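Side-chain contact in ribulose bisphosphate carboxylase (Pyrococcus horikoshii, PDB 2D69), which probably catalyses the carboxylation of ribulose 1,5-bisphosphate to two molecules of 3-phosphoglycerate, as part of an archaeal AMP degradation pathway: residues 96-101 / 302-307. Numbering follows the deposited sequence.
Sequences GSLVQL and ARMIGV
With CG swung anti to its own backbone N (chi1 -177°), Leu-98, on the first turn of helix 98-105, points toward helix 295-305, and its forked end reaches the closing turn, where Ile-305 and Met-304 receive it. Ile-305 holds CG1 beside its backbone N and anti to the carbonyl carbon (chi1 -68°), which brings CD1 nearer to the opposing helix than the start of its side chain would suggest. The two branches of Leu-98 are shared out: CD2 meets Ile-305 CD1 at 3.9 Å, the side chains crossing at about a right angle, while CD1 faces the terminal methyl of Met-304, Leu-98 CD1 lying 4.4 Å from Met-304 CE. The closest approaches are between methyl groups, and no hydrogen bond spans the two segments. In fold terms it is a small, buried seam between the two domains of a Rubisco large chain, the N-terminal domain on one side and a peripheral helix of the catalytic alpha/beta barrel on the other. Trp-258 of helix 258-271 touches both Leu-98 and Ile-305, and Phe-123 of the N-terminal sheet packs on Met-304. Both helices meet here at an end. Ser-97 is the N-cap of one, its OG accepting from Gln-100 N at 3.0 Å. The other stops in a Schellman motif with Gly-306, at positive phi, as C-prime residue; Val-307 N bonds to Ala-302 O at 2.9 Å and Gly-306 N to Arg-303 O. Gln-262 adds a polar link, bonding through its amide to Gly-96 O and Val-99 N while its side chain touches Ile-305.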
ATOM      1  N   GLY A  96      29.263  -7.995   0.712  1.00 16.50           N
ATOM      2  CA  GLY A  96      28.166  -7.924   1.647  1.00 16.51           C
ATOM      3  C   GLY A  96      27.524  -9.287   1.901  1.00 16.97           C
ATOM      4  O   GLY A  96      26.727  -9.398   2.814  1.00 16.58           O
ATOM      5  N   SER A  97      27.784 -10.304   1.078  1.00 14.96           N
ATOM      6  CA  SER A  97      27.140 -11.604   1.291  1.00 15.83           C
ATOM      7  C   SER A  97      28.074 -12.616   1.963  1.00 15.81           C
ATOM      8  O   SER A  97      28.874 -13.267   1.309  1.00 15.73           O
ATOM      9  CB  SER A  97      26.578 -12.185  -0.016  1.00 16.62           C
ATOM     10  OG  SER A  97      26.018 -13.492   0.161  1.00 15.74           O
ATOM     11  N   LEU A  98      27.956 -12.778   3.281  1.00 16.67           N
ATOM     12  CA  LEU A  98      28.785 -13.765   3.987  1.00 15.77           C
ATOM     13  C   LEU A  98      28.328 -15.122   3.628  1.00 14.74           C
ATOM     14  O   LEU A  98      29.135 -16.044   3.534  1.00 14.12           O
ATOM     15  CB  LEU A  98      28.703 -13.571   5.468  1.00 18.07           C
ATOM     16  CG  LEU A  98      29.619 -14.563   6.227  1.00 20.04           C
ATOM     17  CD1 LEU A  98      30.638 -13.876   7.034  1.00 23.28           C
ATOM     18  CD2 LEU A  98      28.760 -15.447   7.053  1.00 21.72           C
ATOM     19  N   VAL A  99      27.027 -15.250   3.352  1.00 15.39           N
ATOM     20  CA  VAL A  99      26.490 -16.500   2.777  1.00 13.59           C
ATOM     21  C   VAL A  99      27.349 -16.940   1.616  1.00 13.34           C
ATOM     22  O   VAL A  99      27.789 -18.110   1.536  1.00 13.76           O
ATOM     23  CB  VAL A  99      24.992 -16.338   2.342  1.00 14.39           C
ATOM     24  CG1 VAL A  99      24.462 -17.597   1.824  1.00 16.83           C
ATOM     25  CG2 VAL A  99      24.063 -15.839   3.535  1.00 14.28           C
ATOM     26  N   GLN A 100      27.597 -16.047   0.684  1.00 13.00           N
ATOM     27  CA  GLN A 100      28.384 -16.441  -0.514  1.00 12.01           C
ATOM     28  C   GLN A 100      29.858 -16.725  -0.218  1.00 11.34           C
ATOM     29  O   GLN A 100      30.473 -17.650  -0.823  1.00 12.02           O
ATOM     30  CB  GLN A 100      28.235 -15.404  -1.670  1.00 12.09           C
ATOM     31  CG  GLN A 100      28.895 -15.954  -3.030  1.00 11.26           C
ATOM     32  CD  GLN A 100      30.350 -15.527  -3.236  1.00 11.36           C
ATOM     33  OE1 GLN A 100      31.059 -16.058  -4.125  1.00 13.18           O
ATOM     34  NE2 GLN A 100      30.797 -14.573  -2.448  1.00  5.66           N
ATOM     35  N   LEU A 101      30.462 -15.930   0.668  1.00 12.32           N
ATOM     36  CA  LEU A 101      31.833 -16.175   1.160  1.00 12.62           C
ATOM     37  C   LEU A 101      31.960 -17.612   1.686  1.00 13.63           C
ATOM     38  O   LEU A 101      32.832 -18.410   1.234  1.00 12.79           O
ATOM     39  CB  LEU A 101      32.200 -15.159   2.256  1.00 13.74           C
ATOM     40  CG  LEU A 101      33.572 -15.430   2.937  1.00 16.28           C
ATOM     41  CD1 LEU A 101      34.660 -15.465   1.901  1.00 15.30           C
ATOM     42  CD2 LEU A 101      33.869 -14.401   3.999  1.00 15.40           C
ATOM     43  N   ALA A 302      30.003 -13.965  12.863  1.00 14.47           N
ATOM     44  CA  ALA A 302      28.839 -13.489  13.563  1.00 13.26           C
ATOM     45  C   ALA A 302      29.067 -12.032  14.006  1.00 14.20           C
ATOM     46  O   ALA A 302      28.105 -11.238  14.022  1.00 13.33           O
ATOM     47  CB  ALA A 302      28.518 -14.410  14.787  1.00 13.16           C
ATOM     48  N   ARG A 303      30.307 -11.691  14.404  1.00 12.51           N
ATOM     49  CA  ARG A 303      30.637 -10.312  14.782  1.00 12.31           C
ATOM     50  C   ARG A 303      30.545  -9.357  13.574  1.00 12.90           C
ATOM     51  O   ARG A 303      30.081  -8.221  13.686  1.00 13.27           O
ATOM     52  CB  ARG A 303      32.031 -10.266  15.395  1.00 12.89           C
ATOM     53  CG  ARG A 303      32.471  -8.865  15.764  1.00 10.31           C
ATOM     54  CD  ARG A 303      33.690  -8.782  16.645  1.00 12.85           C
ATOM     55  NE  ARG A 303      33.993  -7.392  16.890  1.00 10.30           N
ATOM     56  CZ  ARG A 303      35.185  -6.896  17.189  1.00 13.18           C
ATOM     57  NH1 ARG A 303      36.243  -7.705  17.306  1.00 11.76           N
ATOM     58  NH2 ARG A 303      35.328  -5.584  17.393  1.00 13.87           N
ATOM     59  N   MET A 304      30.985  -9.833  12.405  1.00 12.91           N
ATOM     60  CA  MET A 304      31.054  -9.000  11.231  1.00 14.33           C
ATOM     61  C   MET A 304      29.638  -8.637  10.768  1.00 14.43           C
ATOM     62  O   MET A 304      29.326  -7.430  10.595  1.00 13.69           O
ATOM     63  CB  MET A 304      31.894  -9.756  10.163  1.00 14.69           C
ATOM     64  CG  MET A 304      32.110  -9.085   8.809  1.00 19.56           C
ATOM     65  SD  MET A 304      33.164 -10.131   7.606  1.00 24.29           S
ATOM     66  CE  MET A 304      33.698 -11.186   8.665  1.00  9.92           C
ATOM     67  N   ILE A 305      28.769  -9.641  10.664  1.00 14.43           N
ATOM     68  CA  ILE A 305      27.365  -9.396  10.420  1.00 14.62           C
ATOM     69  C   ILE A 305      26.849  -8.497  11.517  1.00 14.40           C
ATOM     70  O   ILE A 305      26.281  -7.415  11.287  1.00 14.63           O
ATOM     71  CB  ILE A 305      26.558 -10.733  10.339  1.00 15.16           C
ATOM     72  CG1 ILE A 305      26.974 -11.494   9.095  1.00 14.36           C
ATOM     73  CG2 ILE A 305      25.063 -10.409  10.237  1.00 17.06           C
ATOM     74  CD1 ILE A 305      26.640 -12.968   9.119  1.00 16.56           C
ATOM     75  N   GLY A 306      27.081  -8.914  12.753  1.00 13.46           N
ATOM     76  CA  GLY A 306      26.749  -8.048  13.858  1.00 13.25           C
ATOM     77  C   GLY A 306      25.901  -8.564  14.983  1.00 13.02           C
ATOM     78  O   GLY A 306      24.947  -7.892  15.350  1.00 14.87           O
ATOM     79  N   VAL A 307      26.255  -9.707  15.579  1.00 13.60           N
ATOM     80  CA  VAL A 307      25.639 -10.116  16.854  1.00 12.50           C
ATOM     81  C   VAL A 307      26.260  -9.263  17.910  1.00 12.03           C
ATOM     82  O   VAL A 307      27.399  -8.855  17.753  1.00 11.95           O
ATOM     83  CB  VAL A 307      25.823 -11.662  17.143  1.00 12.95           C
ATOM     84  CG1 VAL A 307      25.266 -12.470  16.014  1.00 13.78           C
ATOM     85  CG2 VAL A 307      27.209 -11.984  17.463  1.00 14.97           C
TER